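Local coordinates for protein putative O-GlcNAcase nagJ (Clostridium perfringens, PDB 6PV5) that probably cleaves terminal N-acetylhexosamine residues from glycans as a family 84 glycoside hydrolase, the catalytic barrel forming part of this chain, at residues A[188-193]-A[217-222]; A[257-262]-A[296-301]; A[399-404]-A[432-437]; A[204-209]-A[247-252]. All coordinates share one frame; numbering follows the deposited sequence.

Contacts 1, 2 and 3 all lie in one closed parallel barrel of eight strands, while contact 4 joins two of the helices packed outside it. Contacts 1 and 3 adjoin each other, because strand 188-192 pairs with strand 431-436 and so closes the barrel; contacts 1 and 2 are linked by the pairing of 219-222 with 259-264. These three are buried ladders of backbone hydrogen bonds, but polar side chains end contacts 1 and 3 near the predicted active site, whereas contact 2 carries ordered water at the other end. Contact 4, partly buried, relies on apolar side chains; its Arg205 reaches Glu193 of contact 1.

Contact 1: residues A[188-193]-A[217-222]; sequences MRAVVE and MNAYIY
Strands 188-192 and 219-222 are the first two of the closed parallel (beta/alpha)8 barrel, joined by helix 202-214 in a beta-alpha-beta crossover. Their ladder runs from Val191 N to Ala219 O, then Ile221 N to Val191 O (2.8 Å), then Glu193 N to Ile221 O. Ahead of it, the Asn218 side chain acts as an extra rung: its OD1 accepts Arg189 N at 2.9 Å in a nearly straight bond, while Asn218 N returns a bond to Arg189 O. A chi1 of 65° sets the Asn218 amide between its own N and carbonyl carbon and against one face of the Arg189 guanidinium. Those two planes are 44° apart and their nitrogens do not bond each other; Glu130 takes both groups, pairing with Arg189 NH1 and accepting from Asn218 ND2, and Phe186 O holds the guanidinium too. On the face carrying Ala190, Ala219 and Ile221, Ala190 CB lies 3.7 Å from Ala219 CB, and the extended Met188 chain packs its CE tightly on the same methyl. On the other face Met217 CE meets Val191 CG2 at 3.8 Å. At the C-terminal end Glu193 and Tyr220 run side by side, and Arg205 forms a salt bridge with the same carboxylate oxygen that the phenol uses: Tyr220 OH donates to Glu193 OE2 over 2.8 Å, on its anti side and 29° out of the carboxylate plane.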
# COMPACT_ATOMS: atom_id res chain seq x y z
N MET A 188 -2.45 1.74 -12.61
CA MET A 188 -2.48 0.53 -11.81
C MET A 188 -1.90 0.83 -10.42
O MET A 188 -0.77 1.30 -10.29
CB MET A 188 -1.72 -0.62 -12.46
CG MET A 188 -2.16 -1.94 -11.88
SD MET A 188 -1.02 -3.30 -12.13
CE MET A 188 -2.17 -4.66 -11.94
N ARG A 189 -2.74 0.58 -9.41
CA ARG A 189 -2.45 0.79 -7.99
C ARG A 189 -2.74 -0.52 -7.27
O ARG A 189 -3.90 -0.82 -7.03
CB ARG A 189 -3.31 1.93 -7.44
CG ARG A 189 -3.14 3.24 -8.19
CD ARG A 189 -4.22 4.28 -7.93
NE ARG A 189 -5.56 3.69 -8.01
CZ ARG A 189 -6.23 3.44 -9.13
NH1 ARG A 189 -5.70 3.73 -10.32
NH2 ARG A 189 -7.44 2.91 -9.07
N ALA A 190 -1.69 -1.31 -6.99
CA ALA A 190 -1.88 -2.70 -6.65
C ALA A 190 -1.18 -3.03 -5.33
O ALA A 190 -0.32 -2.29 -4.85
CB ALA A 190 -1.30 -3.57 -7.74
N VAL A 191 -1.55 -4.19 -4.79
CA VAL A 191 -0.79 -4.87 -3.77
C VAL A 191 -0.45 -6.23 -4.35
O VAL A 191 -1.31 -6.85 -4.96
CB VAL A 191 -1.61 -4.97 -2.46
CG1 VAL A 191 -0.91 -5.79 -1.37
CG2 VAL A 191 -1.99 -3.60 -1.94
N VAL A 192 0.81 -6.67 -4.19
CA VAL A 192 1.20 -8.02 -4.58
C VAL A 192 1.42 -8.82 -3.30
O VAL A 192 2.07 -8.34 -2.38
CB VAL A 192 2.44 -8.06 -5.49
CG1 VAL A 192 3.66 -7.34 -4.88
CG2 VAL A 192 2.79 -9.50 -5.90
N GLU A 193 0.87 -10.03 -3.23
CA GLU A 193 1.28 -10.98 -2.21
C GLU A 193 2.63 -11.58 -2.59
O GLU A 193 2.71 -12.73 -3.03
CB GLU A 193 0.19 -12.03 -1.97
CG GLU A 193 0.41 -12.82 -0.69
CD GLU A 193 -0.72 -13.71 -0.17
OE1 GLU A 193 -0.41 -14.72 0.46
OE2 GLU A 193 -1.91 -13.37 -0.37
N MET A 217 -7.63 1.32 -4.57
CA MET A 217 -6.60 0.50 -5.18
C MET A 217 -7.28 -0.54 -6.06
O MET A 217 -8.20 -1.21 -5.61
CB MET A 217 -5.75 -0.23 -4.15
CG MET A 217 -5.19 0.68 -3.06
SD MET A 217 -3.91 -0.15 -2.07
CE MET A 217 -2.51 -0.04 -3.18
N ASN A 218 -6.77 -0.73 -7.28
CA ASN A 218 -7.57 -1.35 -8.32
C ASN A 218 -6.99 -2.70 -8.71
O ASN A 218 -7.45 -3.27 -9.69
CB ASN A 218 -7.74 -0.42 -9.54
CG ASN A 218 -6.46 -0.10 -10.29
OD1 ASN A 218 -5.37 -0.54 -9.91
ND2 ASN A 218 -6.57 0.65 -11.37
N ALA A 219 -5.99 -3.21 -7.98
CA ALA A 219 -5.51 -4.53 -8.35
C ALA A 219 -4.92 -5.28 -7.16
O ALA A 219 -4.29 -4.70 -6.28
CB ALA A 219 -4.49 -4.44 -9.46
N TYR A 220 -5.06 -6.60 -7.21
CA TYR A 220 -4.42 -7.51 -6.28
C TYR A 220 -3.68 -8.57 -7.08
O TYR A 220 -4.30 -9.34 -7.81
CB TYR A 220 -5.47 -8.12 -5.35
CG TYR A 220 -5.02 -9.32 -4.57
CD1 TYR A 220 -3.97 -9.24 -3.66
CD2 TYR A 220 -5.65 -10.55 -4.72
CE1 TYR A 220 -3.54 -10.35 -2.95
CE2 TYR A 220 -5.24 -11.67 -4.01
CZ TYR A 220 -4.19 -11.56 -3.12
OH TYR A 220 -3.78 -12.66 -2.40
N ILE A 221 -2.35 -8.62 -6.93
CA ILE A 221 -1.57 -9.60 -7.65
C ILE A 221 -1.39 -10.85 -6.79
O ILE A 221 -0.66 -10.87 -5.79
CB ILE A 221 -0.24 -9.02 -8.17
CG1 ILE A 221 -0.47 -7.75 -8.99
CG2 ILE A 221 0.52 -10.06 -8.98
CD1 ILE A 221 0.80 -7.10 -9.49
N TYR A 222 -2.09 -11.91 -7.20
CA TYR A 222 -2.04 -13.18 -6.51
C TYR A 222 -0.77 -13.93 -6.89
O TYR A 222 -0.70 -14.60 -7.92
CB TYR A 222 -3.33 -13.95 -6.78
CG TYR A 222 -3.44 -15.26 -6.05
CD1 TYR A 222 -3.90 -15.31 -4.74
CD2 TYR A 222 -3.09 -16.45 -6.67
CE1 TYR A 222 -4.00 -16.52 -4.06
CE2 TYR A 222 -3.18 -17.66 -6.00
CZ TYR A 222 -3.66 -17.70 -4.70
OH TYR A 222 -3.75 -18.90 -4.04

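Contact 2: residues A[257-262]-A[296-301]; sequences KVDFVF and VRSFAI
Phe262 bonds to strand 298-301 through both of its backbone polar atoms: Phe262 N donates to Ser298 O at 2.9 Å, and Phe262 O accepts Ala300 N, also at 2.9 Å. Both donors stand about 30° off the plane of the carbonyl they meet, and CA-H...O contacts from Val261 and Phe299 to the same two oxygens flank them. Side chains pack on each side of this short ladder. On one, Val261 holds CG1 opposite its backbone N (chi1 -176°), turned toward the Ala300 methyl, which leaves CG2 beside that N and 3.6 Å from Ser298 CB. On the other, Val296 CG1 touches Phe262 CB at 3.8 Å and also lies over one face of the Phe299 ring, while its CG2 comes obliquely to Phe260 CD1 at 4.3 Å. Toward the N-terminal ends of the strands, water takes over the pairing. One molecule donates to Asp259 OD1 at 2.8 Å and hydrogen-bonds to Ser298 OG; a second donates to Phe260 O and accepts from Arg297 N. Farther out, Phe260 fits against Leu249 and Ile250 of helix 243-255, and Phe262, Val296 and Phe299 all touch Leu291 of helix 274-294, the helix of this beta-alpha-beta unit. The pair forms the third and fourth strands of the barrel, with 219-222 bonded along the other edge of 259-264 and 336-338 following 298-302.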
# COMPACT_ATOMS: atom_id res chain seq x y z
N LYS A 257 -14.08 -3.70 -7.63
CA LYS A 257 -13.40 -3.00 -8.71
C LYS A 257 -11.90 -3.20 -8.54
O LYS A 257 -11.11 -2.29 -8.80
CB LYS A 257 -13.79 -1.52 -8.76
CG LYS A 257 -15.25 -1.25 -9.10
CD LYS A 257 -15.73 -1.93 -10.37
CE LYS A 257 -17.05 -1.39 -10.87
NZ LYS A 257 -17.60 -2.24 -11.95
N VAL A 258 -11.53 -4.41 -8.12
CA VAL A 258 -10.14 -4.76 -7.94
C VAL A 258 -9.82 -5.86 -8.93
O VAL A 258 -10.43 -6.92 -8.87
CB VAL A 258 -9.85 -5.23 -6.50
CG1 VAL A 258 -8.45 -5.82 -6.37
CG2 VAL A 258 -10.07 -4.14 -5.47
N ASP A 259 -8.86 -5.61 -9.83
CA ASP A 259 -8.40 -6.64 -10.75
C ASP A 259 -7.68 -7.73 -9.98
O ASP A 259 -6.65 -7.49 -9.36
CB ASP A 259 -7.46 -6.11 -11.83
CG ASP A 259 -8.15 -5.19 -12.81
OD1 ASP A 259 -9.31 -5.51 -13.18
OD2 ASP A 259 -7.54 -4.18 -13.20
N PHE A 260 -8.24 -8.94 -10.06
CA PHE A 260 -7.54 -10.12 -9.60
C PHE A 260 -6.55 -10.50 -10.68
O PHE A 260 -6.95 -10.94 -11.76
CB PHE A 260 -8.51 -11.26 -9.30
CG PHE A 260 -7.86 -12.45 -8.65
CD1 PHE A 260 -7.24 -13.43 -9.40
CD2 PHE A 260 -7.89 -12.60 -7.27
CE1 PHE A 260 -6.66 -14.53 -8.79
CE2 PHE A 260 -7.29 -13.69 -6.66
CZ PHE A 260 -6.69 -14.66 -7.42
N VAL A 261 -5.26 -10.34 -10.37
CA VAL A 261 -4.20 -10.68 -11.31
C VAL A 261 -3.59 -12.01 -10.89
O VAL A 261 -3.06 -12.14 -9.79
CB VAL A 261 -3.13 -9.56 -11.37
CG1 VAL A 261 -2.07 -9.87 -12.41
CG2 VAL A 261 -3.75 -8.20 -11.63
N PHE A 262 -3.66 -13.01 -11.77
CA PHE A 262 -3.03 -14.28 -11.46
C PHE A 262 -1.62 -14.32 -12.02
O PHE A 262 -1.42 -14.15 -13.23
CB PHE A 262 -3.86 -15.46 -12.00
CG PHE A 262 -3.36 -16.78 -11.49
CD1 PHE A 262 -3.92 -17.36 -10.36
CD2 PHE A 262 -2.28 -17.41 -12.08
CE1 PHE A 262 -3.45 -18.57 -9.86
CE2 PHE A 262 -1.82 -18.63 -11.59
CZ PHE A 262 -2.39 -19.20 -10.47
N VAL A 296 -10.72 -15.19 -14.06
CA VAL A 296 -9.51 -14.38 -14.14
C VAL A 296 -9.43 -13.65 -15.49
O VAL A 296 -9.40 -14.28 -16.54
CB VAL A 296 -8.23 -15.20 -13.89
CG1 VAL A 296 -7.00 -14.31 -13.86
CG2 VAL A 296 -8.32 -16.03 -12.62
N ARG A 297 -9.36 -12.32 -15.42
CA ARG A 297 -9.21 -11.42 -16.55
C ARG A 297 -7.85 -10.71 -16.57
O ARG A 297 -7.60 -9.92 -17.49
CB ARG A 297 -10.34 -10.38 -16.51
CG ARG A 297 -11.75 -10.94 -16.66
CD ARG A 297 -12.00 -11.55 -18.04
NE ARG A 297 -13.33 -12.11 -18.21
CZ ARG A 297 -13.67 -13.37 -17.91
NH1 ARG A 297 -12.77 -14.20 -17.42
NH2 ARG A 297 -14.91 -13.79 -18.11
N SER A 298 -6.97 -10.91 -15.57
CA SER A 298 -5.64 -10.31 -15.58
C SER A 298 -4.57 -11.34 -15.24
O SER A 298 -4.74 -12.11 -14.29
CB SER A 298 -5.52 -9.15 -14.63
OG SER A 298 -6.30 -8.03 -15.04
N PHE A 299 -3.47 -11.33 -16.00
CA PHE A 299 -2.45 -12.35 -15.89
C PHE A 299 -1.07 -11.69 -15.82
O PHE A 299 -0.85 -10.59 -16.33
CB PHE A 299 -2.48 -13.30 -17.08
CG PHE A 299 -3.80 -14.00 -17.28
CD1 PHE A 299 -4.90 -13.33 -17.79
CD2 PHE A 299 -3.95 -15.33 -16.93
CE1 PHE A 299 -6.12 -13.97 -17.96
CE2 PHE A 299 -5.17 -15.97 -17.09
CZ PHE A 299 -6.25 -15.29 -17.60
N ALA A 300 -0.13 -12.41 -15.20
CA ALA A 300 1.25 -11.97 -15.15
C ALA A 300 2.11 -13.20 -15.29
O ALA A 300 1.77 -14.25 -14.75
CB ALA A 300 1.53 -11.24 -13.84
N ILE A 301 3.18 -13.08 -16.07
CA ILE A 301 4.17 -14.13 -16.12
C ILE A 301 5.48 -13.55 -15.59
O ILE A 301 5.97 -12.54 -16.12
CB ILE A 301 4.33 -14.69 -17.56
CG1 ILE A 301 2.99 -15.09 -18.18
CG2 ILE A 301 5.33 -15.83 -17.57
CD1 ILE A 301 3.11 -15.66 -19.58
O HOH W 1 -8.82 -8.17 -13.96
O HOH W 2 -9.20 -10.37 -13.23

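Contact 3: residues A[399-404]-A[432-437]; sequences MMLWWN and SGFIVN
Two torsions set the polar end of this contact: Trp402 swings CG away from its backbone nitrogen (chi1 173°) and Asn437 does the same (chi1 -165°), which brings indole and amide together around Asn404 OD1. That oxygen accepts twice. Asn437 ND2 approaches it at 3.0 Å, almost straight and with the oxygen in the amide plane of Asn437, whereas Trp402 NE1 comes from above the Asn404 carbonyl plane, the oxygen lying in the plane of the indole. The two bonds fix the rotation of both flat groups, with ring and amide planes 72° apart; Asn404 ND2 is held in turn by Val377 O, and Asn437 OD1 takes a weak bond from Gly194 N. Behind this runs a regular parallel ladder: Ser432 N to Met399 O, Leu401 N to Gly433 O, Ile435 N to Leu401 O, Trp403 N to Ile435 O (2.6 Å) and Asn437 N to Trp403 O. Met400 lies across Gly433, its CG 3.9 Å from Gly433 CA, and Ile435 CD1 leans on Met400 CB. On the opposite face Phe434 puts CE1 3.5 Å from Trp403 CB, and Leu401 CD2 meets the edge of the Phe434 ring. The Trp402 side chain is about 8 Å from that of Asp305, the predicted proton donor. Trp402, Asn404 and Asn437 sit at the C-terminal ends of the last two strands of the (beta/alpha)8 barrel, where such barrels carry their active sites.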
# COMPACT_ATOMS: atom_id res chain seq x y z
N MET A 399 7.19 2.26 -16.93
CA MET A 399 7.47 1.07 -16.14
C MET A 399 6.40 0.94 -15.05
O MET A 399 5.64 1.88 -14.81
CB MET A 399 8.86 1.21 -15.51
CG MET A 399 9.96 1.24 -16.56
SD MET A 399 10.03 -0.23 -17.63
CE MET A 399 10.61 -1.52 -16.53
N MET A 400 6.35 -0.22 -14.38
CA MET A 400 5.56 -0.38 -13.16
C MET A 400 6.49 -0.59 -11.96
O MET A 400 7.40 -1.41 -12.01
CB MET A 400 4.60 -1.56 -13.32
CG MET A 400 3.58 -1.31 -14.41
SD MET A 400 1.96 -2.09 -14.19
CE MET A 400 0.94 -0.99 -15.16
N LEU A 401 6.28 0.15 -10.87
CA LEU A 401 7.20 0.04 -9.75
C LEU A 401 6.69 -1.00 -8.74
O LEU A 401 5.62 -0.83 -8.16
CB LEU A 401 7.38 1.43 -9.11
CG LEU A 401 8.23 1.45 -7.84
CD1 LEU A 401 9.68 0.98 -8.08
CD2 LEU A 401 8.22 2.85 -7.21
N TRP A 402 7.45 -2.08 -8.57
CA TRP A 402 7.21 -3.04 -7.52
C TRP A 402 7.94 -2.53 -6.27
O TRP A 402 9.17 -2.50 -6.21
CB TRP A 402 7.73 -4.40 -7.98
CG TRP A 402 7.72 -5.48 -6.95
CD1 TRP A 402 8.28 -5.44 -5.70
CD2 TRP A 402 7.17 -6.80 -7.10
NE1 TRP A 402 8.10 -6.64 -5.06
CE2 TRP A 402 7.43 -7.50 -5.89
CE3 TRP A 402 6.48 -7.46 -8.12
CZ2 TRP A 402 7.02 -8.82 -5.68
CZ3 TRP A 402 6.10 -8.78 -7.92
CH2 TRP A 402 6.37 -9.44 -6.72
N TRP A 403 7.17 -2.03 -5.31
CA TRP A 403 7.78 -1.32 -4.20
C TRP A 403 7.88 -2.23 -2.97
O TRP A 403 6.86 -2.62 -2.41
CB TRP A 403 7.01 -0.04 -3.90
CG TRP A 403 7.71 0.77 -2.87
CD1 TRP A 403 7.21 1.18 -1.66
CD2 TRP A 403 9.08 1.23 -2.92
NE1 TRP A 403 8.16 1.88 -0.98
CE2 TRP A 403 9.32 1.91 -1.71
CE3 TRP A 403 10.11 1.10 -3.86
CZ2 TRP A 403 10.56 2.47 -1.42
CZ3 TRP A 403 11.33 1.68 -3.58
CH2 TRP A 403 11.55 2.33 -2.37
N ASN A 404 9.12 -2.54 -2.59
CA ASN A 404 9.40 -3.51 -1.54
C ASN A 404 9.34 -2.86 -0.15
O ASN A 404 10.32 -2.80 0.59
CB ASN A 404 10.74 -4.21 -1.77
CG ASN A 404 10.58 -5.41 -2.69
OD1 ASN A 404 9.61 -6.15 -2.57
ND2 ASN A 404 11.51 -5.60 -3.61
N SER A 432 3.69 3.92 -14.76
CA SER A 432 2.25 3.82 -14.95
C SER A 432 1.60 2.94 -13.88
O SER A 432 0.37 2.87 -13.77
CB SER A 432 1.95 3.23 -16.31
OG SER A 432 2.56 1.95 -16.43
N GLY A 433 2.43 2.19 -13.14
CA GLY A 433 1.92 1.31 -12.10
C GLY A 433 2.70 1.42 -10.80
O GLY A 433 3.93 1.51 -10.81
N PHE A 434 1.97 1.41 -9.69
CA PHE A 434 2.56 1.36 -8.36
C PHE A 434 2.05 0.13 -7.60
O PHE A 434 0.85 -0.06 -7.43
CB PHE A 434 2.31 2.68 -7.64
CG PHE A 434 2.89 2.69 -6.25
CD1 PHE A 434 4.26 2.57 -6.05
CD2 PHE A 434 2.07 2.83 -5.13
CE1 PHE A 434 4.80 2.58 -4.77
CE2 PHE A 434 2.61 2.81 -3.85
CZ PHE A 434 3.97 2.69 -3.68
N ILE A 435 2.98 -0.74 -7.18
CA ILE A 435 2.65 -2.02 -6.59
C ILE A 435 3.36 -2.15 -5.23
O ILE A 435 4.59 -2.09 -5.16
CB ILE A 435 3.08 -3.15 -7.53
CG1 ILE A 435 2.46 -2.99 -8.93
CG2 ILE A 435 2.77 -4.52 -6.94
CD1 ILE A 435 3.40 -3.41 -10.03
N VAL A 436 2.56 -2.33 -4.18
CA VAL A 436 3.07 -2.49 -2.82
C VAL A 436 3.24 -3.96 -2.49
O VAL A 436 2.33 -4.76 -2.71
CB VAL A 436 2.11 -1.85 -1.80
CG1 VAL A 436 2.57 -2.12 -0.37
CG2 VAL A 436 1.96 -0.37 -2.08
N ASN A 437 4.45 -4.31 -2.04
CA ASN A 437 4.73 -5.63 -1.51
C ASN A 437 4.65 -5.54 0.02
O ASN A 437 5.45 -4.84 0.65
CB ASN A 437 6.09 -6.15 -1.97
CG ASN A 437 6.28 -7.63 -1.75
OD1 ASN A 437 5.32 -8.35 -1.49
ND2 ASN A 437 7.52 -8.10 -1.81

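Contact 4: residues A[204-209]-A[247-252]; sequences ERLDQI and KELIKT
Leu206 reaches across from helix 202-214 and splits its two methyls between neighbouring side chains of helix 243-255. CD2 rests on Thr252, 3.3 Å from OG1 and a little farther from CB, while CD1 lies 3.7 Å from Glu248 CD, beside the carboxylate carbon and about equally far from its two oxygens. The leucine meets both side chains at about a right angle. Thr252 is held in place from within its own helix: its OG1 donates to Glu248 O at 2.7 Å, arriving from the face of that carbonyl opposite the one used by Thr252 N, so a single oxygen accepts two bonds and the hydroxyl's rotation is fixed. With OG1 engaged there, the CG2 methyl faces Ile209 CG2 at 4.0 Å. These are the first two helices of the (beta/alpha)8 barrel's outer layer, running nearly parallel, 8° apart, with their axes 9.9 Å from each other. Nearer the strands, Leu249 CD2 packs against both Arg205 CB (3.7 Å) and Ile209 CD1 (3.9 Å), crossing the isoleucine at about a right angle. With chi1 at -75°, CG stands beside the backbone nitrogen of Leu249, and from there CD2 reaches those two partners; the leucine also touches Phe260 and Tyr222 on the barrel wall. Ile209 likewise packs on Tyr220 beneath it. Arg205 gives this contact only the foot of its chain: beyond CB it runs extended to NE, its guanidinium end going to Glu193, and the chain brushes Tyr220 and Tyr222 on the way.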
# COMPACT_ATOMS: atom_id res chain seq x y z
N GLU A 204 -7.93 -13.15 5.49
CA GLU A 204 -7.06 -11.98 5.34
C GLU A 204 -7.14 -11.43 3.91
O GLU A 204 -7.36 -10.24 3.69
CB GLU A 204 -5.63 -12.32 5.78
CG GLU A 204 -5.53 -12.56 7.27
CD GLU A 204 -4.19 -13.07 7.79
OE1 GLU A 204 -3.53 -13.90 7.11
OE2 GLU A 204 -3.79 -12.61 8.89
N ARG A 205 -7.02 -12.33 2.93
CA ARG A 205 -7.10 -11.95 1.52
C ARG A 205 -8.38 -11.20 1.20
O ARG A 205 -8.32 -10.11 0.62
CB ARG A 205 -6.90 -13.19 0.66
CG ARG A 205 -5.45 -13.62 0.65
CD ARG A 205 -5.37 -14.92 -0.09
NE ARG A 205 -3.97 -15.28 -0.14
CZ ARG A 205 -3.55 -16.53 -0.28
NH1 ARG A 205 -2.25 -16.75 -0.30
NH2 ARG A 205 -4.42 -17.53 -0.40
N LEU A 206 -9.52 -11.75 1.66
CA LEU A 206 -10.81 -11.14 1.40
C LEU A 206 -10.87 -9.80 2.11
O LEU A 206 -11.40 -8.82 1.58
CB LEU A 206 -11.93 -12.06 1.91
CG LEU A 206 -12.14 -13.34 1.11
CD1 LEU A 206 -13.13 -14.27 1.81
CD2 LEU A 206 -12.62 -13.02 -0.31
N ASP A 207 -10.35 -9.79 3.33
CA ASP A 207 -10.32 -8.56 4.11
C ASP A 207 -9.46 -7.54 3.37
O ASP A 207 -9.84 -6.39 3.22
CB ASP A 207 -9.83 -8.86 5.53
CG ASP A 207 -9.65 -7.59 6.34
OD1 ASP A 207 -10.65 -6.92 6.61
OD2 ASP A 207 -8.49 -7.28 6.65
N GLN A 208 -8.29 -7.96 2.87
CA GLN A 208 -7.44 -7.03 2.12
C GLN A 208 -8.15 -6.48 0.88
O GLN A 208 -8.18 -5.26 0.65
CB GLN A 208 -6.10 -7.70 1.78
CG GLN A 208 -5.20 -7.84 3.00
CD GLN A 208 -4.32 -6.64 3.28
OE1 GLN A 208 -4.09 -5.79 2.41
NE2 GLN A 208 -3.84 -6.56 4.51
N ILE A 209 -8.77 -7.36 0.09
CA ILE A 209 -9.43 -6.94 -1.14
C ILE A 209 -10.48 -5.86 -0.86
O ILE A 209 -10.55 -4.87 -1.60
CB ILE A 209 -10.02 -8.13 -1.91
CG1 ILE A 209 -8.90 -8.99 -2.52
CG2 ILE A 209 -11.00 -7.65 -2.98
CD1 ILE A 209 -9.34 -10.39 -2.86
N LYS A 247 -12.78 -18.67 -6.45
CA LYS A 247 -13.92 -17.93 -7.01
C LYS A 247 -14.35 -16.83 -6.06
O LYS A 247 -14.72 -15.72 -6.47
CB LYS A 247 -15.11 -18.86 -7.27
N GLU A 248 -14.32 -17.16 -4.77
CA GLU A 248 -14.67 -16.19 -3.74
C GLU A 248 -13.70 -15.00 -3.81
O GLU A 248 -14.14 -13.85 -3.83
CB GLU A 248 -14.75 -16.91 -2.40
CG GLU A 248 -15.27 -16.02 -1.28
CD GLU A 248 -15.40 -16.69 0.07
OE1 GLU A 248 -14.58 -17.59 0.39
OE2 GLU A 248 -16.34 -16.30 0.82
N LEU A 249 -12.40 -15.28 -3.93
CA LEU A 249 -11.41 -14.23 -4.13
C LEU A 249 -11.78 -13.39 -5.36
O LEU A 249 -11.96 -12.17 -5.25
CB LEU A 249 -10.01 -14.84 -4.28
CG LEU A 249 -9.36 -15.33 -2.98
CD1 LEU A 249 -8.00 -15.96 -3.25
CD2 LEU A 249 -9.23 -14.21 -1.97
N ILE A 250 -11.97 -14.07 -6.51
CA ILE A 250 -12.21 -13.39 -7.78
C ILE A 250 -13.51 -12.59 -7.69
O ILE A 250 -13.53 -11.39 -8.01
CB ILE A 250 -12.16 -14.38 -8.96
CG1 ILE A 250 -10.81 -15.10 -8.99
CG2 ILE A 250 -12.44 -13.67 -10.28
CD1 ILE A 250 -10.83 -16.43 -9.73
N LYS A 251 -14.56 -13.22 -7.16
CA LYS A 251 -15.85 -12.54 -7.04
C LYS A 251 -15.72 -11.33 -6.11
O LYS A 251 -16.22 -10.24 -6.43
CB LYS A 251 -16.98 -13.50 -6.64
N THR A 252 -15.05 -11.51 -4.97
CA THR A 252 -14.91 -10.39 -4.05
C THR A 252 -14.12 -9.27 -4.71
O THR A 252 -14.42 -8.09 -4.52
CB THR A 252 -14.30 -10.81 -2.70
OG1 THR A 252 -15.08 -11.89 -2.19
CG2 THR A 252 -14.23 -9.70 -1.69